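Side-chain contacts in protein kinase domain-containing protein (Chaetomium thermophilum, PDB 6Z3U), which probably transfers phosphate from ATP to serine and threonine, including those of the RNA polymerase II C-terminal repeats, as the cyclin-dependent kinase of the CAK complex: residues Trp210-Asn214 with Phe215-Arg219; Tyr261-Pro264 with Glu265-Phe268; Gly283-Phe286 with Ala287-Ile291; Asp132-Ala135 with Pro136-Arg140. All blocks are in the same frame, centred on the assembly; numbering follows the deposited sequence.

In the fold
Interactions 2 and 3 are buried in the helical lobe; interactions 1 and 4 are partly buried. Interaction 1 touches both partner chains, interaction 4 the cyclin, interaction 2 the RING-type chain through Glu-265, and interaction 3 neither. Interaction 1 closes helix 194-213 by backbone bonds, with a histidine and an asparagine beside them. Interaction 2 is a buried proline turn with a salt-bridged glutamate, interaction 3 apolar pairs on regular helix 276-291, and interaction 4 an apolar start of helix 136-148. Interactions 2 and 3 meet through Tyr-261 and Glu-288. Between interactions 1 and 4, Arg-219 and Arg-140 come together, consistent with the arginine pocket that receives the activation-loop phosphate in related cyclin-dependent kinases.

Interaction 1: residues Trp210-Asn214 with Phe215-Arg219; sequences WCHEN and FILHR
A Schellman motif ends helix 194-213, tying Cys-211 and His-212 to Ile-216 and Phe-215. The evidence is a pair of backbone bonds, Ile-216 N to Cys-211 O at 3.0 Å and Phe-215 N to His-212 O at 2.9 Å, with Phe-215 at positive phi (57°). Within the motif, just before Phe-215, Asn-214 has CG anti to the carbonyl carbon and beside the backbone N (chi1 -66°), which turns its amide back along the helix: ND2 donates to Trp-210 O at 2.7 Å, nearly straight at 169° and in the amide plane, while the backbone N reaches that oxygen from the opposite face. ND2 also sits 3.1 Å above the Trp-210 ring plane, over its centre.

The turn delivers the chain into strand 216-217 and the His-Arg-Asp motif of the kinase catalytic loop, which starts at His-218. The His-212 ring meets Ile-216 O edge-on, with CD2 at 3.3 Å, while its NE2 lies 3.9 Å from Leu-217 CD2. That NE2 is hydrogen-bonded to Asp-278, which also accepts from the backbone N of His-218. One face of the Phe-215 ring lies over Glu-213 O, 4.0 Å above the plane. With an alanine here, the Glu-213 carbonyl would probably lose its aromatic cover and Arg-49 of the RING-type chain the ring it packs on. Glu-213 OE1 forms a salt bridge with Arg-375.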
# COMPACT_ATOMS: atom_id res chain seq x y z
N TRP B 210 -1.22 11.61 -9.30
CA TRP B 210 -1.87 10.31 -9.22
C TRP B 210 -1.51 9.59 -7.93
O TRP B 210 -2.35 8.91 -7.33
CB TRP B 210 -1.49 9.46 -10.43
CG TRP B 210 -2.14 8.13 -10.46
CD1 TRP B 210 -1.53 6.92 -10.44
CD2 TRP B 210 -3.55 7.87 -10.49
NE1 TRP B 210 -2.46 5.91 -10.47
CE2 TRP B 210 -3.71 6.47 -10.50
CE3 TRP B 210 -4.69 8.68 -10.52
CZ2 TRP B 210 -4.96 5.86 -10.54
CZ3 TRP B 210 -5.93 8.08 -10.55
CH2 TRP B 210 -6.06 6.68 -10.56
N CYS B 211 -0.26 9.73 -7.48
CA CYS B 211 0.13 9.15 -6.19
C CYS B 211 -0.74 9.71 -5.07
O CYS B 211 -1.32 8.96 -4.29
CB CYS B 211 1.60 9.43 -5.91
SG CYS B 211 2.75 8.49 -6.94
N HIS B 212 -0.83 11.04 -5.00
CA HIS B 212 -1.61 11.65 -3.93
C HIS B 212 -3.10 11.41 -4.11
O HIS B 212 -3.83 11.30 -3.12
CB HIS B 212 -1.30 13.15 -3.86
CG HIS B 212 0.13 13.45 -3.54
ND1 HIS B 212 0.62 14.73 -3.47
CD2 HIS B 212 1.18 12.63 -3.28
CE1 HIS B 212 1.91 14.69 -3.17
NE2 HIS B 212 2.27 13.43 -3.05
N GLU B 213 -3.57 11.33 -5.36
CA GLU B 213 -4.97 10.99 -5.60
C GLU B 213 -5.32 9.64 -4.98
O GLU B 213 -6.48 9.41 -4.61
CB GLU B 213 -5.25 10.98 -7.10
CG GLU B 213 -6.67 11.39 -7.48
CD GLU B 213 -7.00 12.83 -7.12
OE1 GLU B 213 -8.19 13.15 -6.96
OE2 GLU B 213 -6.06 13.65 -7.00
N ASN B 214 -4.34 8.75 -4.86
CA ASN B 214 -4.52 7.44 -4.25
C ASN B 214 -3.91 7.37 -2.85
O ASN B 214 -3.63 6.28 -2.35
CB ASN B 214 -3.91 6.36 -5.14
CG ASN B 214 -4.65 6.20 -6.45
OD1 ASN B 214 -5.55 5.37 -6.57
ND2 ASN B 214 -4.29 7.03 -7.42
N PHE B 215 -3.68 8.52 -2.22
CA PHE B 215 -3.24 8.60 -0.83
C PHE B 215 -1.94 7.82 -0.62
O PHE B 215 -1.81 7.00 0.29
CB PHE B 215 -4.34 8.09 0.11
CG PHE B 215 -5.70 8.60 -0.24
CD1 PHE B 215 -6.01 9.94 -0.10
CD2 PHE B 215 -6.69 7.73 -0.69
CE1 PHE B 215 -7.27 10.41 -0.42
CE2 PHE B 215 -7.94 8.20 -1.00
CZ PHE B 215 -8.23 9.54 -0.87
N ILE B 216 -0.96 8.10 -1.47
CA ILE B 216 0.35 7.48 -1.41
C ILE B 216 1.41 8.57 -1.53
O ILE B 216 1.33 9.41 -2.43
CB ILE B 216 0.54 6.43 -2.52
CG1 ILE B 216 -0.44 5.28 -2.34
CG2 ILE B 216 1.97 5.92 -2.53
CD1 ILE B 216 -0.67 4.47 -3.59
N LEU B 217 2.37 8.56 -0.61
CA LEU B 217 3.52 9.45 -0.67
C LEU B 217 4.70 8.69 -1.26
O LEU B 217 4.96 7.55 -0.86
CB LEU B 217 3.87 9.99 0.71
CG LEU B 217 2.81 10.86 1.40
CD1 LEU B 217 3.22 11.16 2.83
CD2 LEU B 217 2.60 12.15 0.62
N HIS B 218 5.40 9.31 -2.20
CA HIS B 218 6.55 8.65 -2.82
C HIS B 218 7.81 8.80 -1.97
O HIS B 218 8.50 7.82 -1.70
CB HIS B 218 6.78 9.23 -4.22
CG HIS B 218 7.86 8.54 -4.99
ND1 HIS B 218 9.19 8.90 -4.90
CD2 HIS B 218 7.81 7.51 -5.87
CE1 HIS B 218 9.91 8.13 -5.69
NE2 HIS B 218 9.10 7.27 -6.28
N ARG B 219 8.11 10.03 -1.55
CA ARG B 219 9.16 10.31 -0.57
C ARG B 219 10.55 9.91 -1.07
O ARG B 219 11.42 9.54 -0.28
CB ARG B 219 8.86 9.65 0.78
CG ARG B 219 7.48 9.99 1.33
CD ARG B 219 7.20 9.38 2.70
NE ARG B 219 7.66 8.00 2.83
CZ ARG B 219 7.45 7.25 3.90
NH1 ARG B 219 6.79 7.75 4.94
NH2 ARG B 219 7.90 6.01 3.94

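Interaction 2: residues Tyr261-Pro264 with Glu265-Phe268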
# COMPACT_ATOMS: atom_id res chain seq x y z
N TYR B 261 16.80 16.99 -2.11
CA TYR B 261 15.40 17.21 -2.44
C TYR B 261 14.50 17.17 -1.21
O TYR B 261 13.27 17.19 -1.35
CB TYR B 261 14.94 16.18 -3.47
CG TYR B 261 15.90 16.05 -4.63
CD1 TYR B 261 17.00 15.20 -4.55
CD2 TYR B 261 15.73 16.78 -5.80
CE1 TYR B 261 17.89 15.08 -5.60
CE2 TYR B 261 16.62 16.66 -6.85
CZ TYR B 261 17.69 15.81 -6.74
OH TYR B 261 18.58 15.68 -7.78
N ARG B 262 15.09 17.11 -0.01
CA ARG B 262 14.31 16.99 1.23
C ARG B 262 13.71 18.35 1.59
O ARG B 262 14.42 19.36 1.59
CB ARG B 262 15.20 16.52 2.38
CG ARG B 262 14.44 15.87 3.52
CD ARG B 262 15.34 15.67 4.74
NE ARG B 262 16.62 15.05 4.44
CZ ARG B 262 16.82 13.75 4.22
NH1 ARG B 262 15.80 12.91 4.27
NH2 ARG B 262 18.04 13.31 3.95
N PRO B 263 12.42 18.41 1.91
CA PRO B 263 11.82 19.70 2.28
C PRO B 263 12.28 20.14 3.65
O PRO B 263 12.79 19.33 4.44
CB PRO B 263 10.31 19.41 2.26
CG PRO B 263 10.21 17.96 2.56
CD PRO B 263 11.43 17.32 1.94
N PRO B 264 12.11 21.42 3.99
CA PRO B 264 12.58 21.89 5.30
C PRO B 264 11.88 21.24 6.47
O PRO B 264 12.51 20.98 7.50
CB PRO B 264 12.33 23.41 5.24
CG PRO B 264 11.31 23.60 4.16
CD PRO B 264 11.57 22.52 3.16
N GLU B 265 10.57 20.97 6.36
CA GLU B 265 9.86 20.38 7.49
C GLU B 265 10.42 19.00 7.83
O GLU B 265 10.43 18.61 9.01
CB GLU B 265 8.36 20.30 7.18
CG GLU B 265 7.95 19.40 6.03
CD GLU B 265 7.75 20.15 4.72
OE1 GLU B 265 8.41 21.19 4.51
OE2 GLU B 265 6.91 19.70 3.91
N LEU B 266 10.90 18.26 6.83
CA LEU B 266 11.52 16.96 7.11
C LEU B 266 12.94 17.14 7.65
O LEU B 266 13.37 16.39 8.53
CB LEU B 266 11.53 16.10 5.85
CG LEU B 266 10.43 15.04 5.74
CD1 LEU B 266 9.07 15.60 6.11
CD2 LEU B 266 10.39 14.44 4.35
N LEU B 267 13.66 18.14 7.14
CA LEU B 267 14.97 18.46 7.71
C LEU B 267 14.85 18.80 9.19
O LEU B 267 15.77 18.54 9.97
CB LEU B 267 15.61 19.62 6.95
CG LEU B 267 16.14 19.33 5.54
CD1 LEU B 267 16.29 20.61 4.75
CD2 LEU B 267 17.48 18.61 5.62
N PHE B 268 13.72 19.38 9.59
CA PHE B 268 13.47 19.73 10.98
C PHE B 268 12.86 18.58 11.78
O PHE B 268 12.45 18.79 12.92
CB PHE B 268 12.56 20.96 11.05
CG PHE B 268 13.16 22.19 10.42
CD1 PHE B 268 14.53 22.38 10.39
CD2 PHE B 268 12.34 23.15 9.84
CE1 PHE B 268 15.07 23.51 9.81
CE2 PHE B 268 12.88 24.28 9.26
CZ PHE B 268 14.25 24.46 9.24
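Backbone bonds come first: Pro-263, at the N-cap position, offers its carbonyl to Leu-267 N at 3.1 Å (164° at the hydrogen) and, weakly, to Leu-266 N. One residue on, Phe-268 N bonds to Pro-264 O at 2.9 Å. The same oxygen lies against one face of the Phe-268 ring, 3.1 Å above its plane and offset toward the rim.

Apolar contacts flank this short turn. The aliphatic part of Arg-262 spans two leucines: its CG lies 3.7 Å from Leu-266 CB, the side chains meeting at about a right angle, and its CD lies 3.7 Å from Leu-267 CD2. CG is anti to the backbone N (chi1 -158°), which lays CG and CD along the two leucines, and the same Leu-267 methyl is near the guanidinium plane at its edge. The ring of Pro-263 packs through CD on Leu-266 CD2 at 3.9 Å.

Pro-Pro-Glu at 263-265 stands where most kinases have the Ala-Pro-Glu motif, which closes the activation segment, Pro-263 taking the place of the alanine. Its buried glutamate supplies the charged part of the contact. With CG in the crowded position (chi1 64°) and a bend at chi2, the carboxylate of Glu-265 comes back over Pro-263, OE1 standing 3.4 Å from Pro-263 CB. There OE1 forms a salt bridge with Arg-371, while Pro-263 itself packs on Trp-280 of helix 276-291.

Interaction 3: residues Gly283-Phe286 with Ala287-Ile291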
# COMPACT_ATOMS: atom_id res chain seq x y z
N GLY B 283 9.70 20.60 -6.96
CA GLY B 283 10.28 21.91 -7.15
C GLY B 283 11.78 21.86 -7.37
O GLY B 283 12.33 22.63 -8.17
N MET B 284 12.47 20.96 -6.67
CA MET B 284 13.91 20.83 -6.86
C MET B 284 14.25 20.16 -8.19
O MET B 284 15.26 20.50 -8.81
CB MET B 284 14.52 20.05 -5.69
CG MET B 284 14.51 20.82 -4.38
SD MET B 284 15.49 22.33 -4.49
CE MET B 284 14.72 23.34 -3.23
N VAL B 285 13.43 19.20 -8.63
CA VAL B 285 13.62 18.63 -9.96
C VAL B 285 13.33 19.67 -11.03
O VAL B 285 14.05 19.77 -12.03
CB VAL B 285 12.74 17.38 -10.13
CG1 VAL B 285 12.74 16.93 -11.58
CG2 VAL B 285 13.22 16.26 -9.23
N PHE B 286 12.29 20.47 -10.83
CA PHE B 286 12.01 21.57 -11.75
C PHE B 286 13.20 22.52 -11.83
O PHE B 286 13.69 22.84 -12.92
CB PHE B 286 10.75 22.32 -11.30
CG PHE B 286 10.18 23.26 -12.32
CD1 PHE B 286 10.73 23.38 -13.58
CD2 PHE B 286 9.09 24.05 -11.99
CE1 PHE B 286 10.20 24.26 -14.50
CE2 PHE B 286 8.55 24.93 -12.91
CZ PHE B 286 9.11 25.04 -14.17
N ALA B 287 13.71 22.95 -10.67
CA ALA B 287 14.84 23.86 -10.65
C ALA B 287 16.07 23.21 -11.26
O ALA B 287 16.82 23.87 -12.00
CB ALA B 287 15.13 24.32 -9.22
N GLU B 288 16.31 21.94 -10.96
CA GLU B 288 17.47 21.25 -11.51
C GLU B 288 17.40 21.15 -13.03
O GLU B 288 18.43 21.19 -13.71
CB GLU B 288 17.61 19.86 -10.90
CG GLU B 288 18.77 19.07 -11.44
CD GLU B 288 19.12 17.90 -10.55
OE1 GLU B 288 19.94 17.05 -10.97
OE2 GLU B 288 18.58 17.83 -9.43
N LEU B 289 16.19 21.00 -13.58
CA LEU B 289 16.05 20.94 -15.03
C LEU B 289 16.45 22.26 -15.67
O LEU B 289 17.07 22.28 -16.74
CB LEU B 289 14.62 20.58 -15.41
CG LEU B 289 14.30 19.08 -15.37
CD1 LEU B 289 12.79 18.86 -15.30
CD2 LEU B 289 14.89 18.38 -16.57
N ILE B 290 16.12 23.38 -15.03
CA ILE B 290 16.33 24.69 -15.64
C ILE B 290 17.82 25.03 -15.68
O ILE B 290 18.32 25.54 -16.69
CB ILE B 290 15.53 25.77 -14.88
CG1 ILE B 290 14.03 25.54 -15.08
CG2 ILE B 290 15.94 27.15 -15.36
CD1 ILE B 290 13.15 26.37 -14.17
N ILE B 291 18.55 24.75 -14.59
CA ILE B 291 19.97 25.06 -14.54
C ILE B 291 20.85 23.85 -14.83
O ILE B 291 22.08 23.97 -14.81
CB ILE B 291 20.35 25.67 -13.17
CG1 ILE B 291 20.10 24.68 -12.04
CG2 ILE B 291 19.56 26.94 -12.93
CD1 ILE B 291 20.80 25.05 -10.74
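The shortest sound polar bond here runs from Glu-288 N to Met-284 O, 2.8 Å with 154° at the hydrogen. It belongs to a ladder of i to i+4 bonds in which Ala-287 N reaches Gly-283 O at 2.9 Å and Leu-289 N reaches Val-285 O at 2.9 Å. Toward the end the ladder stretches: Ile-290 N to Phe-286 O measures 3.3 Å.

Two side-chain pairs follow the same spacing. Val-285 and Leu-289 lie side by side and point the same way, with CG1 of Val-285 4.2 Å from CD1 of Leu-289. Phe-286 meets Ile-290 at a slant, the ring atom CE1 lying 3.6 Å from the terminal methyl CD1 of Ile-290. The ring gets there because its CG is anti to the backbone N (chi1 -167°).

All of this lies on helix 276-291, the hydrophobic F helix at the centre of the kinase helical lobe. The surroundings agree with that role: Val-285 packs on Leu-204 and Phe-286 on Met-201 of helix 194-213, while Phe-286 also touches Leu-359 and Leu-360 of helix 353-363 and meets the ring of Trp-382. Cutting Phe-286 down to an alanine would probably open a gap between these helices and leave the Ile-290 methyl without its aromatic neighbour. Glu-288 runs out fully extended instead, and its OE2 is hydrogen-bonded to the hydroxyl of Tyr-261; Met-284 packs on the same tyrosine.

Interaction 4: residues Asp132-Ala135 with Pro136-Arg140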
# COMPACT_ATOMS: atom_id res chain seq x y z
N ASP B 132 16.36 -9.00 9.15
CA ASP B 132 14.99 -8.86 9.62
C ASP B 132 13.96 -9.32 8.59
O ASP B 132 12.83 -8.83 8.57
CB ASP B 132 14.72 -7.41 10.02
CG ASP B 132 15.70 -6.90 11.06
OD1 ASP B 132 15.31 -6.76 12.24
OD2 ASP B 132 16.87 -6.66 10.70
N GLY B 133 14.33 -10.27 7.73
CA GLY B 133 13.38 -10.79 6.76
C GLY B 133 13.31 -9.93 5.51
O GLY B 133 14.29 -9.32 5.08
N MET B 134 12.12 -9.90 4.91
CA MET B 134 11.92 -9.17 3.66
C MET B 134 12.19 -7.68 3.86
O MET B 134 11.71 -7.08 4.83
CB MET B 134 10.49 -9.38 3.15
CG MET B 134 10.27 -8.85 1.74
SD MET B 134 8.69 -9.33 0.99
CE MET B 134 8.62 -11.08 1.36
N ALA B 135 12.95 -7.10 2.94
CA ALA B 135 13.35 -5.71 3.08
C ALA B 135 12.16 -4.77 2.84
O ALA B 135 11.27 -5.07 2.04
CB ALA B 135 14.47 -5.38 2.09
N PRO B 136 12.14 -3.62 3.52
CA PRO B 136 10.99 -2.71 3.35
C PRO B 136 10.84 -2.18 1.93
O PRO B 136 9.71 -2.00 1.46
CB PRO B 136 11.28 -1.58 4.35
CG PRO B 136 12.74 -1.69 4.66
CD PRO B 136 13.09 -3.13 4.52
N ASP B 137 11.94 -1.92 1.23
CA ASP B 137 11.83 -1.46 -0.15
C ASP B 137 11.14 -2.49 -1.03
O ASP B 137 10.46 -2.13 -1.99
CB ASP B 137 13.22 -1.12 -0.70
CG ASP B 137 14.20 -2.27 -0.55
OD1 ASP B 137 13.88 -3.23 0.19
OD2 ASP B 137 15.29 -2.21 -1.16
N ALA B 138 11.30 -3.78 -0.71
CA ALA B 138 10.62 -4.81 -1.48
C ALA B 138 9.13 -4.84 -1.16
O ALA B 138 8.29 -4.89 -2.06
CB ALA B 138 11.25 -6.18 -1.18
N VAL B 139 8.78 -4.79 0.13
CA VAL B 139 7.37 -4.80 0.52
C VAL B 139 6.65 -3.59 -0.03
O VAL B 139 5.52 -3.70 -0.53
CB VAL B 139 7.26 -4.88 2.06
CG1 VAL B 139 5.82 -4.69 2.48
CG2 VAL B 139 7.80 -6.19 2.56
N ARG B 140 7.27 -2.41 0.04
CA ARG B 140 6.62 -1.19 -0.41
C ARG B 140 6.38 -1.22 -1.91
O ARG B 140 5.28 -0.89 -2.38
CB ARG B 140 7.46 0.03 -0.02
CG ARG B 140 7.40 0.37 1.47
CD ARG B 140 8.52 1.29 1.90
NE ARG B 140 8.36 1.72 3.28
CZ ARG B 140 9.35 2.10 4.08
NH1 ARG B 140 10.60 2.09 3.64
NH2 ARG B 140 9.09 2.48 5.32
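Met-134 and Ala-135 make the close part of this helix start, meeting Ala-138 and Val-139 of the first turn. Ala-135, at the N-cap position, gives its carbonyl to Val-139 N at 3.2 Å, nearly along the C=O axis and with 164° at the hydrogen, and weakly to Ala-138 N. Alongside the capped turn, Met-134 crosses Val-139 at a slant with CG anti to the backbone N (chi1 -170°): its SD is 3.6 Å from Val-139 CG2 and its CG 4.1 Å from Ala-138 CB. The cyclin chain continues this apolar patch, Phe-142 of it packing on Met-134 and Leu-183 of it on Val-139.

Met-134, Ala-138 and Val-139 are buried, while Ala-135, Pro-136 and Asp-137 are partly exposed. There Asp-137 OD1 makes a weak bond to Ala-138 N at 2.8 Å, and the side chains of Asp-137 and Tyr-103, in the predicted ATP-binding loop, have their nearest atoms about 3 Å apart. Pro-136 CB sits 3.8 Å above the plane of the Arg-140 guanidinium, offset toward its rim.

The contact joins the loop after strand 118-124 to helix 136-148, the kinase C helix, between the cyclin chain and the five-stranded sheet that contains strands 104-111 and 118-124.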